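Long-range contacts in fatty acid metabolism regulator protein (Bacillus subtilis, PDB 1VI0), which represses genes of fatty acid transport and beta-oxidation as a DNA-binding homodimer, and is released from DNA by long-chain fatty acyl-CoA: residues Pro8-Ala16 / Gly43-Asn51; Val18-His27 / Asn101-Gln112. All blocks are in the same frame, centred on the assembly; numbering follows the deposited sequence.

Interaction 1: Pro8-Ala16 / Gly43-Asn51; sequences PKYMQIIDA and GTIYLYFKN
Y10 and Y48 bring their CA atoms to 6.7 Å where helix 9-16 passes helix 43-48. The two segment axes approach to 10.2 Å at an angle of 108°, a little past perpendicular, and no hydrogen bond links them. I13 fills the centre of the contact. Its CG1 presses on I45 CD1 at 3.5 Å, a tight carbon pair, while its CD1 reaches Y48 CD2. Its CG2 branch turns instead to F49 CE2, 3.6 Å away. Helix 42-48 is the second helix of the predicted helix-turn-helix, the recognition helix in TetR-family repressors, and helix 9-24 packs against it as the first helix of the DNA-binding domain. F49, near the C-terminal end of the recognition helix, reaches back to helix 9-16 and is buried there. The Y10 ring, its CG anti to the backbone N (chi1 -176°), lies nearly parallel to the F49 ring, 25° off, but so displaced that the two scarcely overlap; contact is made by Y10 CE1 on F49 CZ at 3.4 Å. The same F49 CZ takes I14 CD1 at 3.6 Å. Replacing Y10 by an alanine would probably open a gap beside F49 CZ and CE1 and leave Y48 CB without the ring edge it rests on. Y48 itself lies with one ring face under the backbone N of Y10, and its hydroxyl end runs up to K9 CB, 3.8 Å from Y48 OH; the rest of the K9 chain then leads away. Helix 52-75 flanks Y10 and F49, S58 touching the first and I55 the second.

Interaction 2: Val18-His27 / Asn101-Gln112; sequences VEVIAENGYH and NLAIVTQLELRQ. With DCC (dodecyl-coa), chain C.
A22 and N101 meet where helix 18-24 crosses helix 101-109, their axes 8.4 Å apart and inclined at 64°. N101 acts as a knob in the hole formed by V18, E19, A22 and E23, and A22 CB lies 3.5 Å from N101 OD1. Packing stays close along the buried side: V18 CG1 rests on the backbone between N101 and L102, and I21 CG2 touches both V105 CG2 and E109 CB, 3.5 Å from the latter. E109 then bends at CG (chi2 -60°), which carries its carboxylate to the backbone of G25 and Y26. There OE1 of E109 accepts the backbone N-H of Y26 at 2.8 Å and 172°, from above the carboxylate plane; OE2 bonds to S113 OG of the second subunit. G25, with positive phi, lets the chain leave the helix for this bond. Q112 packs tightly too: a nearly straight bond from its NE2 to E109 O fixes the amide, which lies obliquely against the Y26 ring, NE2 3.4 Å from Y26 CD2. The margins are looser. E23, exposed to solvent, comes no nearer to N101 ND2 than 3.9 Å with its OE1, and exposed H27 stacks on H27 of the second subunit. On the far side of helix 101-109 is the acyl-CoA pocket: R111 grips T106 O side-on with NE and NH2 and forms a salt bridge to D163, and the thioester carbonyl of dodecyl-CoA lies over one face of its guanidinium. Helix 52-75 touches V18 and L110, while helices 81-97 and 151-171 pack on L102, A103 and Q107, so this contact joins helix 9-24 to the ligand-binding helices.

In the fold
Both contacts draw on helix 9-24: its first half serves interaction 1 and its second half, with the turn that follows, interaction 2, the two centres lying about 17 Å apart. Interaction 1 stays inside the DNA-binding domain, far from the chain centre, and is built mainly from aromatic and aliphatic contacts, with no hydrogen bond across. Interaction 2 lies deeper and joins that domain to the ligand-binding one; it adds a buried carboxylate and partners on the second subunit to its aliphatic packing. Each mixes buried and exposed residues. One helix links the recognition helix to the helix bordering the acyl-CoA pocket, a connection consistent with ligand binding being felt at the DNA-binding domain, as in other TetR-family repressors.

Interaction 1: Pro8-Ala16 / Gly43-Asn51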
loop_
_atom_site.group_PDB
_atom_site.type_symbol
_atom_site.label_atom_id
_atom_site.label_comp_id
_atom_site.label_asym_id
_atom_site.label_seq_id
_atom_site.Cartn_x
_atom_site.Cartn_y
_atom_site.Cartn_z
ATOM N N PRO A 8 -31.664 -0.046 2.569
ATOM C CA PRO A 8 -32.052 -1.406 2.994
ATOM C C PRO A 8 -31.388 -1.753 4.309
ATOM O O PRO A 8 -30.353 -1.146 4.596
ATOM C CB PRO A 8 -31.622 -2.289 1.853
ATOM C CG PRO A 8 -31.406 -1.367 0.685
ATOM C CD PRO A 8 -30.855 -0.099 1.318
ATOM N N LYS A 9 -31.977 -2.627 5.120
ATOM C CA LYS A 9 -31.399 -2.894 6.460
ATOM C C LYS A 9 -29.960 -3.313 6.362
ATOM O O LYS A 9 -29.063 -2.665 6.935
ATOM C CB LYS A 9 -32.330 -3.808 7.265
ATOM C CG LYS A 9 -33.329 -3.000 8.119
ATOM C CD LYS A 9 -34.782 -3.421 7.936
ATOM C CE LYS A 9 -35.700 -2.544 8.802
ATOM N NZ LYS A 9 -37.147 -2.701 8.481
ATOM N N TYR A 10 -29.629 -4.285 5.529
ATOM C CA TYR A 10 -28.221 -4.683 5.352
ATOM C C TYR A 10 -27.407 -3.515 4.812
ATOM O O TYR A 10 -26.507 -3.047 5.538
ATOM C CB TYR A 10 -28.116 -5.916 4.514
ATOM C CG TYR A 10 -26.761 -6.529 4.294
ATOM C CD1 TYR A 10 -26.271 -7.537 5.110
ATOM C CD2 TYR A 10 -25.967 -6.127 3.221
ATOM C CE1 TYR A 10 -25.033 -8.101 4.883
ATOM C CE2 TYR A 10 -24.743 -6.705 2.968
ATOM C CZ TYR A 10 -24.267 -7.675 3.805
ATOM O OH TYR A 10 -23.053 -8.291 3.600
HETATM N N MSE A 11 -27.780 -2.913 3.680
HETATM C CA MSE A 11 -27.022 -1.779 3.163
HETATM C C MSE A 11 -27.067 -0.548 4.002
HETATM O O MSE A 11 -26.068 0.211 4.022
HETATM C CB MSE A 11 -27.360 -1.518 1.689
HETATM C CG MSE A 11 -27.009 -2.735 0.815
HETATM SE SE MSE A 11 -25.104 -2.920 0.629
HETATM C CE MSE A 11 -24.640 -1.074 0.389
ATOM N N GLN A 12 -28.114 -0.278 4.789
ATOM C CA GLN A 12 -28.128 0.868 5.676
ATOM C C GLN A 12 -26.991 0.745 6.714
ATOM O O GLN A 12 -26.416 1.727 7.168
ATOM C CB GLN A 12 -29.421 0.949 6.495
ATOM C CG GLN A 12 -30.603 1.550 5.748
ATOM C CD GLN A 12 -31.832 1.506 6.683
ATOM O OE1 GLN A 12 -31.875 2.358 7.572
ATOM N NE2 GLN A 12 -32.676 0.524 6.458
ATOM N N ILE A 13 -26.857 -0.512 7.190
ATOM C CA ILE A 13 -25.793 -0.765 8.170
ATOM C C ILE A 13 -24.417 -0.651 7.518
ATOM O O ILE A 13 -23.522 -0.023 8.091
ATOM C CB ILE A 13 -25.954 -2.158 8.808
ATOM C CG1 ILE A 13 -27.163 -2.121 9.771
ATOM C CG2 ILE A 13 -24.702 -2.565 9.562
ATOM C CD1 ILE A 13 -27.771 -3.513 9.980
ATOM N N ILE A 14 -24.273 -1.264 6.345
ATOM C CA ILE A 14 -22.955 -1.135 5.669
ATOM C C ILE A 14 -22.589 0.330 5.449
ATOM O O ILE A 14 -21.479 0.782 5.686
ATOM C CB ILE A 14 -22.974 -1.873 4.331
ATOM C CG1 ILE A 14 -23.113 -3.377 4.549
ATOM C CG2 ILE A 14 -21.698 -1.551 3.546
ATOM C CD1 ILE A 14 -21.933 -4.043 5.205
ATOM N N ASP A 15 -23.558 1.167 5.064
ATOM C CA ASP A 15 -23.303 2.583 4.806
ATOM C C ASP A 15 -22.986 3.343 6.053
ATOM O O ASP A 15 -22.093 4.212 6.120
ATOM C CB ASP A 15 -24.508 3.167 4.054
ATOM C CG ASP A 15 -24.523 2.854 2.581
ATOM O OD1 ASP A 15 -23.683 2.121 2.050
ATOM O OD2 ASP A 15 -25.465 3.361 1.895
ATOM N N ALA A 16 -23.673 2.994 7.168
ATOM C CA ALA A 16 -23.362 3.649 8.432
ATOM C C ALA A 16 -21.986 3.208 8.902
ATOM O O ALA A 16 -21.207 4.001 9.419
ATOM C CB ALA A 16 -24.416 3.301 9.466
ATOM N N GLY A 43 -29.196 -5.346 18.337
ATOM C CA GLY A 43 -29.671 -6.642 17.920
ATOM C C GLY A 43 -29.958 -6.737 16.447
ATOM O O GLY A 43 -29.913 -7.843 15.878
ATOM N N THR A 44 -30.310 -5.634 15.779
ATOM C CA THR A 44 -30.542 -5.706 14.332
ATOM C C THR A 44 -29.218 -5.792 13.559
ATOM O O THR A 44 -29.210 -6.434 12.497
ATOM C CB THR A 44 -31.358 -4.529 13.800
ATOM O OG1 THR A 44 -32.635 -4.487 14.497
ATOM C CG2 THR A 44 -31.646 -4.695 12.310
ATOM N N ILE A 45 -28.135 -5.318 14.122
ATOM C CA ILE A 45 -26.818 -5.455 13.468
ATOM C C ILE A 45 -26.434 -6.926 13.421
ATOM O O ILE A 45 -26.094 -7.517 12.403
ATOM C CB ILE A 45 -25.723 -4.700 14.236
ATOM C CG1 ILE A 45 -26.014 -3.226 14.419
ATOM C CG2 ILE A 45 -24.381 -4.895 13.524
ATOM C CD1 ILE A 45 -26.159 -2.491 13.092
ATOM N N TYR A 46 -26.575 -7.594 14.582
ATOM C CA TYR A 46 -26.271 -8.993 14.725
ATOM C C TYR A 46 -27.168 -9.907 13.938
ATOM O O TYR A 46 -26.808 -10.986 13.475
ATOM C CB TYR A 46 -26.259 -9.402 16.213
ATOM C CG TYR A 46 -25.093 -8.781 16.934
ATOM C CD1 TYR A 46 -23.789 -9.031 16.524
ATOM C CD2 TYR A 46 -25.328 -7.925 18.015
ATOM C CE1 TYR A 46 -22.731 -8.436 17.203
ATOM C CE2 TYR A 46 -24.276 -7.333 18.683
ATOM C CZ TYR A 46 -22.988 -7.606 18.269
ATOM O OH TYR A 46 -21.949 -7.057 18.959
ATOM N N LEU A 47 -28.396 -9.450 13.650
ATOM C CA LEU A 47 -29.268 -10.249 12.775
ATOM C C LEU A 47 -28.601 -10.414 11.419
ATOM O O LEU A 47 -28.759 -11.433 10.765
ATOM C CB LEU A 47 -30.602 -9.538 12.681
ATOM C CG LEU A 47 -31.829 -10.185 12.088
ATOM C CD1 LEU A 47 -31.964 -9.797 10.621
ATOM C CD2 LEU A 47 -31.898 -11.689 12.253
ATOM N N TYR A 48 -27.730 -9.475 11.011
ATOM C CA TYR A 48 -27.085 -9.605 9.699
ATOM C C TYR A 48 -25.616 -9.910 9.749
ATOM O O TYR A 48 -25.078 -10.420 8.718
ATOM C CB TYR A 48 -27.302 -8.266 8.930
ATOM C CG TYR A 48 -28.770 -8.060 8.582
ATOM C CD1 TYR A 48 -29.329 -8.807 7.556
ATOM C CD2 TYR A 48 -29.547 -7.125 9.216
ATOM C CE1 TYR A 48 -30.653 -8.634 7.187
ATOM C CE2 TYR A 48 -30.875 -6.935 8.861
ATOM C CZ TYR A 48 -31.411 -7.679 7.846
ATOM O OH TYR A 48 -32.741 -7.535 7.464
ATOM N N PHE A 49 -24.905 -9.559 10.810
ATOM C CA PHE A 49 -23.472 -9.735 10.924
ATOM C C PHE A 49 -23.037 -10.469 12.204
ATOM O O PHE A 49 -23.648 -10.253 13.257
ATOM C CB PHE A 49 -22.744 -8.379 10.902
ATOM C CG PHE A 49 -23.076 -7.585 9.662
ATOM C CD1 PHE A 49 -22.427 -7.867 8.465
ATOM C CD2 PHE A 49 -24.101 -6.656 9.691
ATOM C CE1 PHE A 49 -22.743 -7.172 7.313
ATOM C CE2 PHE A 49 -24.416 -5.959 8.531
ATOM C CZ PHE A 49 -23.767 -6.223 7.354
ATOM N N LYS A 50 -21.898 -11.126 12.150
ATOM C CA LYS A 50 -21.333 -11.852 13.270
ATOM C C LYS A 50 -20.737 -10.990 14.358
ATOM O O LYS A 50 -20.729 -11.392 15.553
ATOM C CB LYS A 50 -20.211 -12.791 12.799
ATOM C CG LYS A 50 -20.669 -13.889 11.855
ATOM C CD LYS A 50 -19.528 -14.894 11.725
ATOM C CE LYS A 50 -19.635 -15.921 10.674
ATOM N NZ LYS A 50 -20.904 -16.643 10.576
ATOM N N ASN A 51 -20.039 -9.934 13.968
ATOM C CA ASN A 51 -19.328 -9.019 14.824
ATOM C C ASN A 51 -18.755 -7.855 13.941
ATOM O O ASN A 51 -19.043 -7.866 12.733
ATOM C CB ASN A 51 -18.128 -9.710 15.484
ATOM C CG ASN A 51 -17.370 -10.584 14.487
ATOM O OD1 ASN A 51 -17.201 -10.244 13.301
ATOM N ND2 ASN A 51 -16.993 -11.771 14.942
#

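Interaction 2: Val18-His27 / Asn101-Gln112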
loop_
_atom_site.group_PDB
_atom_site.type_symbol
_atom_site.label_atom_id
_atom_site.label_comp_id
_atom_site.label_asym_id
_atom_site.label_seq_id
_atom_site.Cartn_x
_atom_site.Cartn_y
_atom_site.Cartn_z
ATOM N N VAL A 18 -19.430 2.492 7.036
ATOM C CA VAL A 18 -18.382 3.275 6.336
ATOM C C VAL A 18 -18.109 4.575 7.038
ATOM O O VAL A 18 -16.989 4.998 7.247
ATOM C CB VAL A 18 -18.777 3.516 4.867
ATOM C CG1 VAL A 18 -17.778 4.486 4.219
ATOM C CG2 VAL A 18 -18.775 2.213 4.107
ATOM N N GLU A 19 -19.187 5.285 7.380
ATOM C CA GLU A 19 -19.103 6.562 8.043
ATOM C C GLU A 19 -18.423 6.516 9.386
ATOM O O GLU A 19 -17.480 7.255 9.670
ATOM C CB GLU A 19 -20.532 7.112 8.205
ATOM C CG GLU A 19 -20.452 8.625 8.447
ATOM C CD GLU A 19 -21.121 9.006 9.742
ATOM O OE1 GLU A 19 -20.733 8.468 10.817
ATOM O OE2 GLU A 19 -22.042 9.853 9.680
ATOM N N VAL A 20 -18.898 5.604 10.255
ATOM C CA VAL A 20 -18.348 5.494 11.594
ATOM C C VAL A 20 -16.895 5.078 11.580
ATOM O O VAL A 20 -16.063 5.683 12.259
ATOM C CB VAL A 20 -19.187 4.509 12.445
ATOM C CG1 VAL A 20 -18.523 4.265 13.776
ATOM C CG2 VAL A 20 -20.620 4.999 12.598
ATOM N N ILE A 21 -16.573 4.079 10.763
ATOM C CA ILE A 21 -15.184 3.579 10.654
ATOM C C ILE A 21 -14.277 4.667 10.081
ATOM O O ILE A 21 -13.149 4.884 10.561
ATOM C CB ILE A 21 -15.141 2.314 9.813
ATOM C CG1 ILE A 21 -15.792 1.098 10.506
ATOM C CG2 ILE A 21 -13.753 1.965 9.350
ATOM C CD1 ILE A 21 -16.279 0.077 9.491
ATOM N N ALA A 22 -14.769 5.481 9.151
ATOM C CA ALA A 22 -13.965 6.540 8.562
ATOM C C ALA A 22 -13.706 7.629 9.620
ATOM O O ALA A 22 -12.582 8.048 9.810
ATOM C CB ALA A 22 -14.701 7.165 7.374
ATOM N N GLU A 23 -14.774 8.013 10.301
ATOM C CA GLU A 23 -14.762 9.048 11.297
ATOM C C GLU A 23 -14.062 8.665 12.575
ATOM O O GLU A 23 -13.303 9.490 13.109
ATOM C CB GLU A 23 -16.202 9.530 11.592
ATOM C CG GLU A 23 -16.782 10.304 10.410
ATOM C CD GLU A 23 -18.283 10.483 10.485
ATOM O OE1 GLU A 23 -18.846 10.969 9.464
ATOM O OE2 GLU A 23 -18.924 10.162 11.505
ATOM N N ASN A 24 -14.191 7.422 13.031
ATOM C CA ASN A 24 -13.574 7.035 14.299
ATOM C C ASN A 24 -12.373 6.137 14.245
ATOM O O ASN A 24 -11.633 6.070 15.263
ATOM C CB ASN A 24 -14.683 6.321 15.147
ATOM C CG ASN A 24 -15.758 7.337 15.544
ATOM O OD1 ASN A 24 -15.595 7.992 16.571
ATOM N ND2 ASN A 24 -16.780 7.524 14.736
ATOM N N GLY A 25 -12.063 5.481 13.144
ATOM C CA GLY A 25 -10.975 4.491 13.064
ATOM C C GLY A 25 -11.667 3.130 13.394
ATOM O O GLY A 25 -12.602 3.135 14.201
ATOM N N TYR A 26 -11.304 2.070 12.710
ATOM C CA TYR A 26 -11.909 0.776 12.863
ATOM C C TYR A 26 -11.891 0.293 14.317
ATOM O O TYR A 26 -12.865 -0.262 14.784
ATOM C CB TYR A 26 -11.162 -0.261 12.016
ATOM C CG TYR A 26 -11.624 -1.682 12.260
ATOM C CD1 TYR A 26 -12.921 -2.118 11.973
ATOM C CD2 TYR A 26 -10.729 -2.589 12.804
ATOM C CE1 TYR A 26 -13.290 -3.429 12.205
ATOM C CE2 TYR A 26 -11.073 -3.907 13.013
ATOM C CZ TYR A 26 -12.347 -4.322 12.711
ATOM O OH TYR A 26 -12.679 -5.634 12.948
ATOM N N HIS A 27 -10.772 0.489 15.008
ATOM C CA HIS A 27 -10.682 -0.008 16.398
ATOM C C HIS A 27 -11.658 0.649 17.320
ATOM O O HIS A 27 -12.104 0.024 18.316
ATOM C CB HIS A 27 -9.221 0.104 16.867
ATOM C CG HIS A 27 -8.413 -0.961 16.138
ATOM N ND1 HIS A 27 -8.743 -2.300 16.264
ATOM C CD2 HIS A 27 -7.386 -0.895 15.292
ATOM C CE1 HIS A 27 -7.918 -3.019 15.524
ATOM N NE2 HIS A 27 -7.079 -2.189 14.920
ATOM N N ASN A 101 -15.522 9.171 2.706
ATOM C CA ASN A 101 -15.380 8.186 3.824
ATOM C C ASN A 101 -14.976 6.835 3.298
ATOM O O ASN A 101 -14.082 6.189 3.866
ATOM C CB ASN A 101 -16.682 8.171 4.604
ATOM C CG ASN A 101 -16.848 9.425 5.464
ATOM O OD1 ASN A 101 -15.886 10.081 5.865
ATOM N ND2 ASN A 101 -18.087 9.686 5.831
ATOM N N LEU A 102 -15.554 6.412 2.169
ATOM C CA LEU A 102 -15.091 5.143 1.625
ATOM C C LEU A 102 -13.595 5.181 1.344
ATOM O O LEU A 102 -12.932 4.154 1.572
ATOM C CB LEU A 102 -15.888 4.838 0.344
ATOM C CG LEU A 102 -15.536 3.487 -0.297
ATOM C CD1 LEU A 102 -15.740 2.352 0.712
ATOM C CD2 LEU A 102 -16.350 3.224 -1.543
ATOM N N ALA A 103 -13.048 6.256 0.768
ATOM C CA ALA A 103 -11.617 6.349 0.507
ATOM C C ALA A 103 -10.775 6.238 1.762
ATOM O O ALA A 103 -9.704 5.623 1.748
ATOM C CB ALA A 103 -11.309 7.673 -0.205
ATOM N N ILE A 104 -11.237 6.778 2.893
ATOM C CA ILE A 104 -10.507 6.682 4.170
ATOM C C ILE A 104 -10.558 5.198 4.607
ATOM O O ILE A 104 -9.556 4.613 4.996
ATOM C CB ILE A 104 -11.092 7.585 5.244
ATOM C CG1 ILE A 104 -10.675 9.054 5.008
ATOM C CG2 ILE A 104 -10.541 7.154 6.644
ATOM C CD1 ILE A 104 -11.452 10.057 5.840
ATOM N N VAL A 105 -11.711 4.592 4.373
ATOM C CA VAL A 105 -11.866 3.159 4.713
ATOM C C VAL A 105 -10.926 2.304 3.882
ATOM O O VAL A 105 -10.109 1.563 4.448
ATOM C CB VAL A 105 -13.304 2.709 4.650
ATOM C CG1 VAL A 105 -13.414 1.153 4.713
ATOM C CG2 VAL A 105 -14.186 3.301 5.754
ATOM N N THR A 106 -10.878 2.477 2.546
ATOM C CA THR A 106 -10.075 1.679 1.665
ATOM C C THR A 106 -8.588 1.923 1.834
ATOM O O THR A 106 -7.826 0.959 1.775
ATOM C CB THR A 106 -10.475 1.769 0.184
ATOM O OG1 THR A 106 -10.241 3.131 -0.248
ATOM C CG2 THR A 106 -11.956 1.430 -0.042
ATOM N N GLN A 107 -8.139 3.178 2.039
ATOM C CA GLN A 107 -6.745 3.488 2.116
ATOM C C GLN A 107 -6.113 3.368 3.492
ATOM O O GLN A 107 -4.882 3.193 3.603
ATOM C CB GLN A 107 -6.470 4.889 1.552
ATOM C CG GLN A 107 -6.965 5.034 0.124
ATOM C CD GLN A 107 -6.643 3.897 -0.809
ATOM O OE1 GLN A 107 -7.534 3.139 -1.175
ATOM N NE2 GLN A 107 -5.415 3.735 -1.265
ATOM N N LEU A 108 -6.968 3.443 4.512
ATOM C CA LEU A 108 -6.494 3.385 5.875
ATOM C C LEU A 108 -7.146 2.283 6.691
ATOM O O LEU A 108 -6.413 1.365 7.130
ATOM C CB LEU A 108 -6.743 4.726 6.591
ATOM C CG LEU A 108 -5.628 5.744 6.706
ATOM C CD1 LEU A 108 -4.463 5.545 5.784
ATOM C CD2 LEU A 108 -6.201 7.180 6.549
ATOM N N GLU A 109 -8.460 2.317 6.861
ATOM C CA GLU A 109 -9.124 1.384 7.783
ATOM C C GLU A 109 -9.148 -0.064 7.429
ATOM O O GLU A 109 -9.175 -0.940 8.316
ATOM C CB GLU A 109 -10.516 1.937 8.139
ATOM C CG GLU A 109 -10.431 3.369 8.698
ATOM C CD GLU A 109 -9.604 3.485 9.949
ATOM O OE1 GLU A 109 -9.405 2.467 10.694
ATOM O OE2 GLU A 109 -9.109 4.586 10.220
ATOM N N LEU A 110 -9.185 -0.469 6.177
ATOM C CA LEU A 110 -9.146 -1.852 5.776
ATOM C C LEU A 110 -7.749 -2.430 5.855
ATOM O O LEU A 110 -7.601 -3.661 5.679
ATOM C CB LEU A 110 -9.679 -1.980 4.339
ATOM C CG LEU A 110 -11.153 -2.291 4.186
ATOM C CD1 LEU A 110 -11.647 -2.012 2.764
ATOM C CD2 LEU A 110 -11.491 -3.697 4.614
ATOM N N ARG A 111 -6.709 -1.670 6.129
ATOM C CA ARG A 111 -5.325 -2.101 6.121
ATOM C C ARG A 111 -4.894 -2.672 7.484
ATOM O O ARG A 111 -3.937 -2.169 8.092
ATOM C CB ARG A 111 -4.401 -0.929 5.746
ATOM C CG ARG A 111 -4.888 -0.093 4.561
ATOM C CD ARG A 111 -4.247 -0.424 3.237
ATOM N NE ARG A 111 -5.042 0.036 2.099
ATOM C CZ ARG A 111 -4.628 0.300 0.878
ATOM N NH1 ARG A 111 -3.345 0.171 0.551
ATOM N NH2 ARG A 111 -5.494 0.676 -0.059
ATOM N N GLN A 112 -5.698 -3.600 7.964
ATOM C CA GLN A 112 -5.477 -4.214 9.280
ATOM C C GLN A 112 -4.221 -5.080 9.175
ATOM O O GLN A 112 -4.003 -5.690 8.123
ATOM C CB GLN A 112 -6.714 -4.997 9.686
ATOM C CG GLN A 112 -7.960 -4.111 9.867
ATOM C CD GLN A 112 -7.761 -3.081 10.969
ATOM O OE1 GLN A 112 -7.246 -3.386 12.053
ATOM N NE2 GLN A 112 -8.131 -1.832 10.708
HETATM C C2 DCC C . 6.750 -14.661 -7.971
HETATM C C4 DCC C . 4.780 -14.581 -6.897
HETATM C C5 DCC C . 4.595 -13.244 -7.161
HETATM C C6 DCC C . 5.652 -12.625 -7.865
HETATM C C8 DCC C . 2.885 -13.873 -6.088
HETATM C C10 DCC C . -12.535 -1.019 -4.405
HETATM C C11 DCC C . -13.753 -0.276 -3.829
HETATM C C12 DCC C . -14.454 -1.029 -2.702
HETATM N N9 DCC C . 3.687 -14.984 -6.185
HETATM N N7 DCC C . 3.403 -12.798 -6.627
HETATM N N3 DCC C . 5.819 -15.348 -7.290
HETATM N N1 DCC C . 6.697 -13.354 -8.311
HETATM N N6 DCC C . 5.612 -11.321 -8.144
HETATM C "C1'" DCC C . 3.389 -16.410 -5.791
HETATM C "C2'" DCC C . 2.724 -16.551 -4.404
HETATM O "O2'" DCC C . 3.799 -16.857 -3.475
HETATM C "C3'" DCC C . 1.892 -17.861 -4.604
HETATM O "O3'" DCC C . 2.835 -18.987 -4.687
HETATM C "C4'" DCC C . 1.358 -17.600 -6.069
HETATM O "O4'" DCC C . 2.358 -16.806 -6.709
HETATM C "C5'" DCC C . -0.020 -16.980 -6.042
HETATM O "O5'" DCC C . -0.112 -15.809 -5.179
HETATM P P1 DCC C . -0.799 -14.447 -5.634
HETATM O O11 DCC C . -0.749 -13.521 -4.523
HETATM O O12 DCC C . -0.174 -14.023 -7.002
HETATM O O6 DCC C . -2.250 -14.842 -6.020
HETATM P P2 DCC C . -3.151 -15.201 -4.852
HETATM O O21 DCC C . -4.550 -15.184 -5.422
HETATM O O22 DCC C . -2.637 -16.405 -4.188
HETATM O O7 DCC C . -3.134 -14.009 -3.750
HETATM C CPA DCC C . -4.040 -12.841 -3.990
HETATM C CPB DCC C . -3.868 -11.809 -2.836
HETATM C CP8 DCC C . -2.371 -11.606 -2.541
HETATM C CP7 DCC C . -4.524 -12.418 -1.602
HETATM C CP9 DCC C . -4.602 -10.541 -3.083
HETATM O OP3 DCC C . -1.649 -11.328 -3.696
HETATM C CP6 DCC C . -2.106 -10.546 -1.491
HETATM O OP2 DCC C . -2.498 -10.713 -0.343
HETATM N NP2 DCC C . -1.433 -9.520 -1.932
HETATM C CP5 DCC C . -1.119 -8.348 -1.015
HETATM C CP4 DCC C . -2.222 -7.276 -1.370
HETATM C CP3 DCC C . -2.176 -6.118 -0.357
HETATM O OP1 DCC C . -2.346 -6.343 0.841
HETATM N NP1 DCC C . -1.910 -4.953 -0.851
HETATM C CP2 DCC C . -1.782 -3.696 -0.082
HETATM C CP1 DCC C . -2.944 -2.880 -0.566
HETATM S S DCC C . -4.565 -3.677 -0.614
HETATM P P3 DCC C . 2.703 -20.447 -4.028
HETATM O O31 DCC C . 2.117 -20.293 -2.696
HETATM O O32 DCC C . 1.854 -21.286 -4.887
HETATM O O33 DCC C . 4.133 -20.914 -4.016
HETATM C CA1 DCC C . -5.109 -3.434 1.096
HETATM C CA2 DCC C . -6.655 -3.572 1.260
HETATM O OA1 DCC C . -4.346 -3.128 1.985
HETATM C CA3 DCC C . -7.408 -2.293 0.847
HETATM C CA4 DCC C . -8.437 -2.375 -0.218
HETATM C CA5 DCC C . -8.009 -1.822 -1.559
HETATM C CA6 DCC C . -9.106 -1.105 -2.325
HETATM C CA7 DCC C . -9.624 -1.822 -3.551
HETATM C CA8 DCC C . -10.037 -1.014 -4.728
HETATM C CA9 DCC C . -11.283 -0.140 -4.559
HETATM O O HOH W 1 -10.409 7.151 10.420
#